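Local coordinates for protein acyl-CoA dehydrogenase (Bacillus subtilis, PDB 5LNX) that uses bound FAD to oxidise saturated acyl-CoA thioesters to their 2,3-dehydroacyl-CoA products, passing the electrons to an acceptor, at residues Met13-Ile22 / Leu39-Leu48; Ile28-Pro36 / Lys196-Asn206. One frame throughout, in Å; residues are numbered along the deposited sequence.

Contact 1: Met13-Ile22 / Leu39-Leu48; sequences MVRDFARKEI and LIKKMGKHGL
With CG anti to the backbone N (chi1 -176°), the ring of F17 is carried out from its helix toward the 39-48 segment, where L48, its own CG beside the backbone N, lays CD1 over one ring face. That methyl sits 4.0 Å from the F17 ring centroid and close to the ring normal, a CH-pi contact; the opposite face is covered from within its own helix by E21 CB. H46 meets the rim of the F17 ring: an offset edge-to-face pair, planes at 67°, in which F17 turns its edge to the imidazole face. M43 packs across the far end of the phenyl at roughly a right angle, CG 3.6 Å from F17 CZ, and L39 CD1 approaches F17 CE2 obliquely. The F17 ring thus lies between two roughly antiparallel helices, their segment axes 11.3 Å apart at 153°, the helical hairpin that opens the all-alpha N-terminal domain of acyl-CoA dehydrogenases. The second helix ends in a Schellman motif with G47 as C-prime residue, L48 N bonding to M43 O; this turn brings L48 back against the first helix. There L48 CD2 rests against both M13 SD and V14 CG2, 3.7 Å from each, while M13 CE reaches the carbonyl O of H46. At the other border K42 CD lies 3.5 Å from E21 CD, the two side chains crossing at about a right angle, and the E21 OE1 to K42 NZ salt bridge is long at 3.9 Å. Beneath the hairpin, V14, I22 and M43 all rest on I74 of helix 64-77.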
ATOM      1  N   MET D  13      15.064  34.113   1.002  1.00 42.45           N
ATOM      2  CA  MET D  13      16.465  34.184   1.437  1.00 40.25           C
ATOM      3  C   MET D  13      17.151  32.813   1.480  1.00 40.69           C
ATOM      4  O   MET D  13      18.257  32.642   0.928  1.00 43.50           O
ATOM      5  CB  MET D  13      16.554  34.866   2.803  1.00 43.10           C
ATOM      6  CG  MET D  13      17.961  34.883   3.386  1.00 48.81           C
ATOM      7  SD  MET D  13      18.639  33.395   4.155  1.00 47.61           S
ATOM      8  CE  MET D  13      20.353  33.930   4.059  1.00 40.68           C
ATOM      9  N   VAL D  14      16.486  31.835   2.100  1.00 36.85           N
ATOM     10  CA  VAL D  14      17.045  30.465   2.190  1.00 36.48           C
ATOM     11  C   VAL D  14      17.030  29.784   0.832  1.00 33.77           C
ATOM     12  O   VAL D  14      17.942  29.042   0.516  1.00 28.40           O
ATOM     13  CB  VAL D  14      16.328  29.520   3.198  1.00 39.28           C
ATOM     14  CG1 VAL D  14      16.865  28.097   3.110  1.00 39.87           C
ATOM     15  CG2 VAL D  14      16.543  29.979   4.633  1.00 40.34           C
ATOM     16  N   ARG D  15      15.968  29.987   0.052  1.00 36.09           N
ATOM     17  CA  ARG D  15      15.913  29.420  -1.312  1.00 35.68           C
ATOM     18  C   ARG D  15      17.076  29.888  -2.200  1.00 31.80           C
ATOM     19  O   ARG D  15      17.670  29.090  -2.920  1.00 27.13           O
ATOM     20  CB  ARG D  15      14.598  29.715  -2.025  1.00 41.02           C
ATOM     21  CG  ARG D  15      14.372  28.779  -3.218  1.00 43.39           C
ATOM     22  CD  ARG D  15      12.960  28.820  -3.806  1.00 44.05           C
ATOM     23  NE  ARG D  15      11.947  28.261  -2.915  1.00 44.10           N
ATOM     24  CZ  ARG D  15      10.666  28.071  -3.247  1.00 50.63           C
ATOM     25  NH1 ARG D  15       9.829  27.546  -2.357  1.00 43.58           N
ATOM     26  NH2 ARG D  15      10.201  28.415  -4.461  1.00 51.07           N
ATOM     27  N   ASP D  16      17.406  31.171  -2.120  1.00 30.42           N
ATOM     28  CA  ASP D  16      18.479  31.739  -2.952  1.00 33.89           C
ATOM     29  C   ASP D  16      19.856  31.238  -2.525  1.00 32.99           C
ATOM     30  O   ASP D  16      20.610  30.695  -3.346  1.00 33.79           O
ATOM     31  CB  ASP D  16      18.452  33.271  -2.919  1.00 37.02           C
ATOM     32  CG  ASP D  16      17.178  33.850  -3.530  1.00 43.88           C
ATOM     33  OD1 ASP D  16      16.549  33.187  -4.396  1.00 55.73           O
ATOM     34  OD2 ASP D  16      16.802  34.965  -3.136  1.00 45.24           O
ATOM     35  N   PHE D  17      20.153  31.412  -1.231  1.00 30.47           N
ATOM     36  CA  PHE D  17      21.326  30.814  -0.586  1.00 26.64           C
ATOM     37  C   PHE D  17      21.476  29.344  -0.936  1.00 27.19           C
ATOM     38  O   PHE D  17      22.551  28.893  -1.380  1.00 35.79           O
ATOM     39  CB  PHE D  17      21.246  30.914   0.940  1.00 28.07           C
ATOM     40  CG  PHE D  17      22.480  30.397   1.632  1.00 26.87           C
ATOM     41  CD1 PHE D  17      23.506  31.257   1.970  1.00 26.97           C
ATOM     42  CD2 PHE D  17      22.672  29.029   1.816  1.00 28.00           C
ATOM     43  CE1 PHE D  17      24.694  30.770   2.511  1.00 29.98           C
ATOM     44  CE2 PHE D  17      23.855  28.543   2.374  1.00 28.58           C
ATOM     45  CZ  PHE D  17      24.863  29.412   2.726  1.00 26.49           C
ATOM     46  N   ALA D  18      20.397  28.598  -0.733  1.00 24.81           N
ATOM     47  CA  ALA D  18      20.389  27.152  -0.995  1.00 25.11           C
ATOM     48  C   ALA D  18      20.907  26.835  -2.378  1.00 25.45           C
ATOM     49  O   ALA D  18      21.926  26.162  -2.537  1.00 24.45           O
ATOM     50  CB  ALA D  18      18.994  26.588  -0.822  1.00 25.21           C
ATOM     51  N   ARG D  19      20.214  27.404  -3.367  1.00 30.41           N
ATOM     52  CA  ARG D  19      20.482  27.168  -4.798  1.00 30.48           C
ATOM     53  C   ARG D  19      21.881  27.618  -5.207  1.00 28.63           C
ATOM     54  O   ARG D  19      22.529  26.958  -6.011  1.00 23.98           O
ATOM     55  CB  ARG D  19      19.438  27.868  -5.685  1.00 35.88           C
ATOM     56  N   LYS D  20      22.327  28.735  -4.641  1.00 30.16           N
ATOM     57  CA  LYS D  20      23.640  29.314  -4.969  1.00 34.20           C
ATOM     58  C   LYS D  20      24.794  28.587  -4.279  1.00 41.36           C
ATOM     59  O   LYS D  20      25.736  28.128  -4.936  1.00 48.64           O
ATOM     60  CB  LYS D  20      23.672  30.785  -4.556  1.00 34.34           C
ATOM     61  CG  LYS D  20      25.071  31.417  -4.630  1.00 36.99           C
ATOM     62  CD  LYS D  20      25.373  31.977  -6.011  1.00 39.33           C
ATOM     63  CE  LYS D  20      26.755  32.627  -6.004  1.00 40.30           C
ATOM     64  NZ  LYS D  20      26.675  33.964  -5.339  1.00 42.53           N
ATOM     65  N   GLU D  21      24.725  28.519  -2.947  1.00 42.36           N
ATOM     66  CA  GLU D  21      25.832  28.010  -2.091  1.00 36.04           C
ATOM     67  C   GLU D  21      25.716  26.509  -1.714  1.00 32.53           C
ATOM     68  O   GLU D  21      26.704  25.762  -1.763  1.00 33.22           O
ATOM     69  CB  GLU D  21      25.964  28.868  -0.836  1.00 34.68           C
ATOM     70  CG  GLU D  21      25.911  30.385  -1.078  1.00 33.82           C
ATOM     71  CD  GLU D  21      27.213  31.015  -1.576  1.00 34.40           C
ATOM     72  OE1 GLU D  21      27.397  32.279  -1.548  1.00 39.04           O
ATOM     73  OE2 GLU D  21      28.061  30.247  -2.024  1.00 28.58           O
ATOM     74  N   ILE D  22      24.510  26.057  -1.386  1.00 30.34           N
ATOM     75  CA  ILE D  22      24.307  24.673  -0.906  1.00 25.34           C
ATOM     76  C   ILE D  22      24.371  23.651  -2.028  1.00 25.05           C
ATOM     77  O   ILE D  22      24.869  22.528  -1.842  1.00 26.58           O
ATOM     78  CB  ILE D  22      22.976  24.524  -0.147  1.00 26.16           C
ATOM     79  CG1 ILE D  22      22.948  25.487   1.048  1.00 26.31           C
ATOM     80  CG2 ILE D  22      22.771  23.077   0.322  1.00 26.35           C
ATOM     81  CD1 ILE D  22      21.703  25.366   1.894  1.00 26.85           C
ATOM     82  N   LEU D  39      30.893  25.534   3.977  1.00 28.95           N
ATOM     83  CA  LEU D  39      29.486  25.897   3.827  1.00 29.07           C
ATOM     84  C   LEU D  39      28.878  26.305   5.137  1.00 27.81           C
ATOM     85  O   LEU D  39      28.212  27.339   5.243  1.00 25.68           O
ATOM     86  CB  LEU D  39      28.698  24.697   3.287  1.00 34.03           C
ATOM     87  CG  LEU D  39      27.201  24.910   3.018  1.00 31.23           C
ATOM     88  CD1 LEU D  39      26.976  26.079   2.068  1.00 32.09           C
ATOM     89  CD2 LEU D  39      26.529  23.667   2.463  1.00 29.83           C
ATOM     90  N   ILE D  40      29.097  25.457   6.144  1.00 29.52           N
ATOM     91  CA  ILE D  40      28.620  25.709   7.506  1.00 25.68           C
ATOM     92  C   ILE D  40      29.031  27.103   7.915  1.00 27.34           C
ATOM     93  O   ILE D  40      28.196  27.919   8.300  1.00 29.95           O
ATOM     94  CB  ILE D  40      29.183  24.683   8.506  1.00 27.93           C
ATOM     95  CG1 ILE D  40      28.655  23.255   8.227  1.00 26.87           C
ATOM     96  CG2 ILE D  40      28.858  25.089   9.946  1.00 28.35           C
ATOM     97  CD1 ILE D  40      27.159  23.130   8.041  1.00 26.85           C
ATOM     98  N   LYS D  41      30.330  27.363   7.841  1.00 32.33           N
ATOM     99  CA  LYS D  41      30.890  28.689   8.169  1.00 38.60           C
ATOM    100  C   LYS D  41      30.080  29.798   7.508  1.00 42.58           C
ATOM    101  O   LYS D  41      29.542  30.681   8.181  1.00 41.10           O
ATOM    102  CB  LYS D  41      32.338  28.760   7.706  1.00 38.73           C
ATOM    103  CG  LYS D  41      33.067  30.078   7.945  1.00 44.63           C
ATOM    104  CD  LYS D  41      34.570  29.897   8.110  1.00 48.97           C
ATOM    105  CE  LYS D  41      34.882  28.989   9.290  1.00 55.32           C
ATOM    106  NZ  LYS D  41      36.306  29.038   9.715  1.00 60.31           N
ATOM    107  N   LYS D  42      29.952  29.684   6.187  1.00 47.65           N
ATOM    108  CA  LYS D  42      29.184  30.628   5.363  1.00 49.95           C
ATOM    109  C   LYS D  42      27.732  30.780   5.846  1.00 49.86           C
ATOM    110  O   LYS D  42      27.276  31.899   6.119  1.00 59.50           O
ATOM    111  CB  LYS D  42      29.224  30.169   3.908  1.00 52.86           C
ATOM    112  CG  LYS D  42      28.858  31.219   2.884  1.00 59.46           C
ATOM    113  CD  LYS D  42      28.912  30.626   1.481  1.00 65.19           C
ATOM    114  CE  LYS D  42      30.334  30.509   0.951  1.00 62.66           C
ATOM    115  NZ  LYS D  42      30.797  31.784   0.343  1.00 66.97           N
ATOM    116  N   MET D  43      27.031  29.653   5.999  1.00 46.27           N
ATOM    117  CA  MET D  43      25.657  29.636   6.577  1.00 40.76           C
ATOM    118  C   MET D  43      25.608  30.392   7.895  1.00 36.47           C
ATOM    119  O   MET D  43      24.618  31.054   8.213  1.00 38.88           O
ATOM    120  CB  MET D  43      25.178  28.208   6.852  1.00 38.85           C
ATOM    121  CG  MET D  43      24.892  27.364   5.629  1.00 37.48           C
ATOM    122  SD  MET D  43      24.461  25.668   6.080  1.00 34.46           S
ATOM    123  CE  MET D  43      22.783  25.902   6.682  1.00 37.32           C
ATOM    124  N   GLY D  44      26.678  30.244   8.668  1.00 36.46           N
ATOM    125  CA  GLY D  44      26.890  31.030   9.886  1.00 38.58           C
ATOM    126  C   GLY D  44      26.893  32.541   9.688  1.00 40.00           C
ATOM    127  O   GLY D  44      26.136  33.270  10.316  1.00 37.37           O
ATOM    128  N   LYS D  45      27.724  33.005   8.768  1.00 46.05           N
ATOM    129  CA  LYS D  45      27.730  34.420   8.394  1.00 46.29           C
ATOM    130  C   LYS D  45      26.388  34.917   7.900  1.00 46.37           C
ATOM    131  O   LYS D  45      26.009  36.050   8.184  1.00 48.72           O
ATOM    132  CB  LYS D  45      28.753  34.664   7.307  1.00 48.67           C
ATOM    133  N   HIS D  46      25.694  34.086   7.127  1.00 43.34           N
ATOM    134  CA  HIS D  46      24.374  34.465   6.570  1.00 46.26           C
ATOM    135  C   HIS D  46      23.197  34.253   7.529  1.00 41.77           C
ATOM    136  O   HIS D  46      22.032  34.367   7.134  1.00 35.40           O
ATOM    137  CB  HIS D  46      24.114  33.739   5.252  1.00 47.26           C
ATOM    138  CG  HIS D  46      24.933  34.258   4.111  1.00 45.00           C
ATOM    139  ND1 HIS D  46      24.401  34.425   2.855  1.00 44.44           N
ATOM    140  CD2 HIS D  46      26.228  34.653   4.033  1.00 45.01           C
ATOM    141  CE1 HIS D  46      25.335  34.884   2.041  1.00 49.15           C
ATOM    142  NE2 HIS D  46      26.453  35.033   2.730  1.00 51.39           N
ATOM    143  N   GLY D  47      23.520  33.960   8.788  1.00 38.90           N
ATOM    144  CA  GLY D  47      22.562  34.046   9.885  1.00 34.04           C
ATOM    145  C   GLY D  47      21.541  32.926   9.869  1.00 30.08           C
ATOM    146  O   GLY D  47      20.378  33.131  10.246  1.00 30.23           O
ATOM    147  N   LEU D  48      21.975  31.754   9.409  1.00 26.55           N
ATOM    148  CA  LEU D  48      21.116  30.553   9.307  1.00 24.84           C
ATOM    149  C   LEU D  48      21.251  29.587  10.493  1.00 25.31           C
ATOM    150  O   LEU D  48      20.450  28.663  10.651  1.00 28.19           O
ATOM    151  CB  LEU D  48      21.426  29.797   8.026  1.00 22.97           C
ATOM    152  CG  LEU D  48      21.047  30.498   6.714  1.00 22.71           C
ATOM    153  CD1 LEU D  48      21.434  29.627   5.524  1.00 21.66           C
ATOM    154  CD2 LEU D  48      19.559  30.817   6.661  1.00 23.79           C
TER

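Contact 2: Ile28-Pro36 / Lys196-Asn206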
ATOM      1  N   ILE D  28      29.854  18.075  -4.114  1.00 26.45           N
ATOM      2  CA  ILE D  28      31.111  17.747  -3.420  1.00 27.75           C
ATOM      3  C   ILE D  28      30.882  16.738  -2.268  1.00 24.25           C
ATOM      4  O   ILE D  28      31.655  15.797  -2.102  1.00 23.14           O
ATOM      5  CB  ILE D  28      31.823  19.020  -2.840  1.00 28.95           C
ATOM      6  CG1 ILE D  28      32.152  20.066  -3.900  1.00 28.10           C
ATOM      7  CG2 ILE D  28      33.071  18.655  -2.074  1.00 26.82           C
ATOM      8  CD1 ILE D  28      33.071  19.557  -4.964  1.00 30.05           C
ATOM      9  N   MET D  29      29.841  16.948  -1.474  1.00 24.77           N
ATOM     10  CA  MET D  29      29.536  16.040  -0.322  1.00 27.61           C
ATOM     11  C   MET D  29      29.176  14.637  -0.776  1.00 30.00           C
ATOM     12  O   MET D  29      29.569  13.662  -0.141  1.00 34.44           O
ATOM     13  CB  MET D  29      28.366  16.552   0.517  1.00 25.72           C
ATOM     14  CG  MET D  29      28.673  17.764   1.361  1.00 22.36           C
ATOM     15  SD  MET D  29      27.121  18.512   1.849  1.00 25.55           S
ATOM     16  CE  MET D  29      26.721  17.706   3.400  1.00 26.34           C
ATOM     17  N   GLU D  30      28.442  14.544  -1.881  1.00 28.37           N
ATOM     18  CA  GLU D  30      28.054  13.252  -2.438  1.00 27.48           C
ATOM     19  C   GLU D  30      29.237  12.498  -3.016  1.00 31.36           C
ATOM     20  O   GLU D  30      29.221  11.261  -3.140  1.00 33.48           O
ATOM     21  CB  GLU D  30      26.991  13.435  -3.525  1.00 27.44           C
ATOM     22  CG  GLU D  30      25.590  13.652  -2.972  1.00 27.36           C
ATOM     23  CD  GLU D  30      24.988  12.404  -2.344  1.00 29.66           C
ATOM     24  OE1 GLU D  30      24.574  12.536  -1.178  1.00 29.18           O
ATOM     25  OE2 GLU D  30      25.025  11.286  -2.950  1.00 29.23           O
ATOM     26  N   LYS D  31      30.239  13.248  -3.440  1.00 34.58           N
ATOM     27  CA  LYS D  31      31.413  12.665  -4.085  1.00 35.83           C
ATOM     28  C   LYS D  31      32.474  12.349  -3.065  1.00 34.50           C
ATOM     29  O   LYS D  31      33.090  11.290  -3.106  1.00 40.28           O
ATOM     30  CB  LYS D  31      31.968  13.627  -5.114  1.00 35.34           C
ATOM     31  N   THR D  32      32.693  13.291  -2.166  1.00 31.25           N
ATOM     32  CA  THR D  32      33.781  13.235  -1.192  1.00 35.06           C
ATOM     33  C   THR D  32      33.380  12.484   0.091  1.00 36.80           C
ATOM     34  O   THR D  32      34.204  11.819   0.708  1.00 40.52           O
ATOM     35  CB  THR D  32      34.233  14.672  -0.813  1.00 35.84           C
ATOM     36  OG1 THR D  32      33.245  15.270   0.050  1.00 30.85           O
ATOM     37  N   ASP D  33      32.119  12.632   0.492  1.00 37.77           N
ATOM     38  CA  ASP D  33      31.599  12.179   1.813  1.00 38.03           C
ATOM     39  C   ASP D  33      32.243  12.958   2.962  1.00 37.08           C
ATOM     40  O   ASP D  33      32.291  12.475   4.093  1.00 42.48           O
ATOM     41  CB  ASP D  33      31.788  10.665   2.016  1.00 40.09           C
ATOM     42  CG  ASP D  33      30.839  10.065   3.072  1.00 44.08           C
ATOM     43  OD1 ASP D  33      31.334   9.766   4.173  1.00 49.29           O
ATOM     44  OD2 ASP D  33      29.633   9.842   2.801  1.00 44.36           O
ATOM     45  N   GLU D  34      32.692  14.182   2.676  1.00 33.35           N
ATOM     46  CA  GLU D  34      33.333  15.041   3.677  1.00 29.10           C
ATOM     47  C   GLU D  34      32.432  16.159   4.171  1.00 27.01           C
ATOM     48  O   GLU D  34      31.819  16.891   3.391  1.00 28.01           O
ATOM     49  CB  GLU D  34      34.640  15.631   3.147  1.00 29.83           C
ATOM     50  CG  GLU D  34      35.629  14.568   2.692  1.00 31.28           C
ATOM     51  CD  GLU D  34      36.984  15.137   2.336  1.00 32.86           C
ATOM     52  OE1 GLU D  34      37.077  16.362   2.065  1.00 36.42           O
ATOM     53  OE2 GLU D  34      37.960  14.352   2.316  1.00 33.12           O
ATOM     54  N   PHE D  35      32.361  16.269   5.493  1.00 27.11           N
ATOM     55  CA  PHE D  35      31.570  17.299   6.171  1.00 25.77           C
ATOM     56  C   PHE D  35      31.894  18.672   5.556  1.00 33.07           C
ATOM     57  O   PHE D  35      33.060  18.967   5.312  1.00 35.08           O
ATOM     58  CB  PHE D  35      31.888  17.297   7.689  1.00 22.77           C
ATOM     59  CG  PHE D  35      31.102  18.311   8.487  1.00 17.31           C
ATOM     60  CD1 PHE D  35      29.852  18.019   8.981  1.00 15.20           C
ATOM     61  CD2 PHE D  35      31.633  19.545   8.730  1.00 15.93           C
ATOM     62  CE1 PHE D  35      29.140  18.954   9.695  1.00 14.58           C
ATOM     63  CE2 PHE D  35      30.941  20.490   9.444  1.00 14.82           C
ATOM     64  CZ  PHE D  35      29.694  20.196   9.934  1.00 14.67           C
ATOM     65  N   PRO D  36      30.870  19.511   5.298  1.00 36.38           N
ATOM     66  CA  PRO D  36      31.070  20.717   4.527  1.00 34.98           C
ATOM     67  C   PRO D  36      31.445  21.896   5.408  1.00 36.08           C
ATOM     68  O   PRO D  36      30.691  22.868   5.529  1.00 41.58           O
ATOM     69  CB  PRO D  36      29.695  20.922   3.905  1.00 36.53           C
ATOM     70  CG  PRO D  36      28.743  20.426   4.947  1.00 35.07           C
ATOM     71  CD  PRO D  36      29.495  19.466   5.830  1.00 35.79           C
ATOM     72  N   LYS D 196      34.410   8.220  11.538  1.00 32.83           N
ATOM     73  CA  LYS D 196      33.269   8.469  10.645  1.00 28.73           C
ATOM     74  C   LYS D 196      32.621   7.163  10.200  1.00 26.22           C
ATOM     75  O   LYS D 196      33.276   6.303   9.602  1.00 26.29           O
ATOM     76  CB  LYS D 196      33.735   9.247   9.404  1.00 29.36           C
ATOM     77  CG  LYS D 196      32.788  10.332   8.932  1.00 31.16           C
ATOM     78  CD  LYS D 196      33.385  11.173   7.798  1.00 30.35           C
ATOM     79  CE  LYS D 196      34.094  10.344   6.749  1.00 30.77           C
ATOM     80  NZ  LYS D 196      34.531  11.177   5.604  1.00 31.36           N
ATOM     81  N   GLU D 197      31.323   7.041  10.455  1.00 25.34           N
ATOM     82  CA  GLU D 197      30.586   5.837  10.101  1.00 25.92           C
ATOM     83  C   GLU D 197      30.211   5.879   8.617  1.00 28.98           C
ATOM     84  O   GLU D 197      29.800   6.924   8.091  1.00 27.38           O
ATOM     85  CB  GLU D 197      29.314   5.703  10.931  1.00 26.97           C
ATOM     86  CG  GLU D 197      29.539   5.507  12.436  1.00 25.88           C
ATOM     87  CD  GLU D 197      28.269   5.724  13.243  1.00 25.12           C
ATOM     88  OE1 GLU D 197      28.144   5.300  14.415  1.00 24.23           O
ATOM     89  OE2 GLU D 197      27.371   6.369  12.687  1.00 32.42           O
ATOM     90  N   ARG D 198      30.348   4.739   7.947  1.00 29.41           N
ATOM     91  CA  ARG D 198      30.029   4.644   6.514  1.00 29.45           C
ATOM     92  C   ARG D 198      28.578   4.219   6.375  1.00 30.09           C
ATOM     93  O   ARG D 198      28.246   3.077   6.667  1.00 34.93           O
ATOM     94  CB  ARG D 198      30.936   3.618   5.820  1.00 29.09           C
ATOM     95  CG  ARG D 198      32.358   4.090   5.584  1.00 29.56           C
ATOM     96  CD  ARG D 198      33.270   2.917   5.326  1.00 29.25           C
ATOM     97  NE  ARG D 198      32.770   2.123   4.210  1.00 30.69           N
ATOM     98  CZ  ARG D 198      32.245   0.898   4.277  1.00 30.92           C
ATOM     99  NH1 ARG D 198      32.139   0.229   5.435  1.00 29.36           N
ATOM    100  NH2 ARG D 198      31.813   0.325   3.147  1.00 31.11           N
ATOM    101  N   LYS D 199      27.753   5.110   5.834  1.00 30.10           N
ATOM    102  CA  LYS D 199      26.302   4.955   5.825  1.00 27.53           C
ATOM    103  C   LYS D 199      25.740   4.827   4.409  1.00 27.86           C
ATOM    104  O   LYS D 199      26.386   5.205   3.428  1.00 24.49           O
ATOM    105  CB  LYS D 199      25.653   6.172   6.476  1.00 32.34           C
ATOM    106  N   LEU D 200      24.515   4.294   4.317  1.00 27.34           N
ATOM    107  CA  LEU D 200      23.769   4.215   3.037  1.00 25.47           C
ATOM    108  C   LEU D 200      23.627   5.562   2.361  1.00 24.69           C
ATOM    109  O   LEU D 200      23.681   5.660   1.143  1.00 22.74           O
ATOM    110  CB  LEU D 200      22.373   3.618   3.251  1.00 27.56           C
ATOM    111  N   GLY D 201      23.454   6.613   3.166  1.00 28.00           N
ATOM    112  CA  GLY D 201      23.229   7.982   2.667  1.00 25.33           C
ATOM    113  C   GLY D 201      23.541   9.101   3.656  1.00 28.48           C
ATOM    114  O   GLY D 201      24.438   8.980   4.477  1.00 33.77           O
ATOM    115  N   LEU D 202      22.827  10.218   3.549  1.00 29.86           N
ATOM    116  CA  LEU D 202      23.269  11.485   4.153  1.00 29.90           C
ATOM    117  C   LEU D 202      24.790  11.598   4.043  1.00 29.11           C
ATOM    118  O   LEU D 202      25.516  11.670   5.048  1.00 26.57           O
ATOM    119  CB  LEU D 202      22.845  11.577   5.616  1.00 32.88           C
ATOM    120  CG  LEU D 202      21.340  11.545   5.907  1.00 36.17           C
ATOM    121  CD1 LEU D 202      21.085  11.899   7.359  1.00 37.09           C
ATOM    122  CD2 LEU D 202      20.537  12.488   5.014  1.00 33.86           C
ATOM    123  N   TYR D 203      25.272  11.552   2.809  1.00 27.27           N
ATOM    124  CA  TYR D 203      26.689  11.785   2.533  1.00 30.77           C
ATOM    125  C   TYR D 203      26.951  13.304   2.764  1.00 31.44           C
ATOM    126  O   TYR D 203      26.032  14.063   2.611  1.00 34.70           O
ATOM    127  CB  TYR D 203      26.981  11.462   1.061  1.00 31.74           C
ATOM    128  CG  TYR D 203      27.226   9.993   0.709  1.00 35.15           C
ATOM    129  CD1 TYR D 203      26.685   8.959   1.459  1.00 38.71           C
ATOM    130  CD2 TYR D 203      27.988   9.647  -0.405  1.00 38.63           C
ATOM    131  CE1 TYR D 203      26.914   7.633   1.129  1.00 41.34           C
ATOM    132  CE2 TYR D 203      28.215   8.323  -0.750  1.00 39.46           C
ATOM    133  CZ  TYR D 203      27.675   7.317   0.019  1.00 40.93           C
ATOM    134  OH  TYR D 203      27.897   5.994  -0.313  1.00 42.19           O
ATOM    135  N   GLY D 204      28.115  13.790   3.200  1.00 31.44           N
ATOM    136  CA  GLY D 204      28.710  13.520   4.489  1.00 29.90           C
ATOM    137  C   GLY D 204      28.257  14.422   5.662  1.00 25.77           C
ATOM    138  O   GLY D 204      28.871  15.453   6.143  1.00 30.83           O
ATOM    139  N   SER D 205      27.131  14.002   6.158  1.00 23.64           N
ATOM    140  CA  SER D 205      26.783  14.326   7.530  1.00 25.19           C
ATOM    141  C   SER D 205      27.580  13.388   8.459  1.00 23.07           C
ATOM    142  O   SER D 205      27.243  12.224   8.580  1.00 24.53           O
ATOM    143  CB  SER D 205      25.292  14.191   7.781  1.00 23.33           C
ATOM    144  OG  SER D 205      25.048  14.280   9.175  1.00 26.13           O
ATOM    145  N   ASN D 206      28.680  13.864   9.027  1.00 22.84           N
ATOM    146  CA  ASN D 206      29.490  13.046   9.972  1.00 23.52           C
ATOM    147  C   ASN D 206      28.620  12.371  11.012  1.00 20.45           C
ATOM    148  O   ASN D 206      27.963  13.035  11.795  1.00 18.10           O
ATOM    149  CB  ASN D 206      30.506  13.928  10.710  1.00 25.49           C
ATOM    150  CG  ASN D 206      31.859  13.989  10.012  1.00 28.56           C
ATOM    151  OD1 ASN D 206      31.988  13.667   8.834  1.00 28.33           O
ATOM    152  ND2 ASN D 206      32.863  14.472  10.730  1.00 33.30           N
TER
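Polar contacts join K196 to D33, the residue of positive phi that follows the helix. K196 NZ gives a hydrogen bond to D33 O at 3.0 Å, coming from above the carbonyl plane, and makes a long salt bridge with D33 OD1 at 3.8 Å. The other carboxylate oxygen, D33 OD2, stands over one face of the Y203 ring, nearest Y203 CG, with carboxylate and ring planes perpendicular. E30 O lies at the ring edge, in plane, while E30 OE1 touches Y203 CB and E30 OE2 bridges to R352, which also makes a cation-pi contact with Y203. An alanine in place of Y203 would probably open a gap beside the helix end and deprive R352 of its cation-pi partner. Backbone packing completes the contact: F35 CA offers a CA-H...O contact to G204 O at 3.3 Å, and G204 packs its backbone against D33, the CA atoms of D33 and G204 being 4.2 Å apart. The loop between strands 191-196 and 207-212 of the middle domain, which also supplies L202 to the FAD pocket, thus receives the C-terminal end of helix 9-32, flanked by helices 79-90 and 348-356 and bordered by K343 of the second subunit.

Contacts 1 and 2 draw on successive parts of helix 9-32: its earlier turns pair with helix 37-45 inside the N-terminal domain, and its C-terminal end meets the middle domain. Their centres lie 19 Å apart, yet they touch directly, I40 CG1 of helix 37-45 packing 3.7 Å from F35 CZ of the preceding connection. Helix 79-90 runs beneath both, I84 receiving I40 of contact 1 and F35 and S205 of contact 2. Contact 2 is the one that borders the cofactor: L202 in its loop touches FAD, and the N206 side chain is about 10 Å from it. F35, which packs on I40 and meets G204 and N206, thus gives a packing route from the hairpin to this loop.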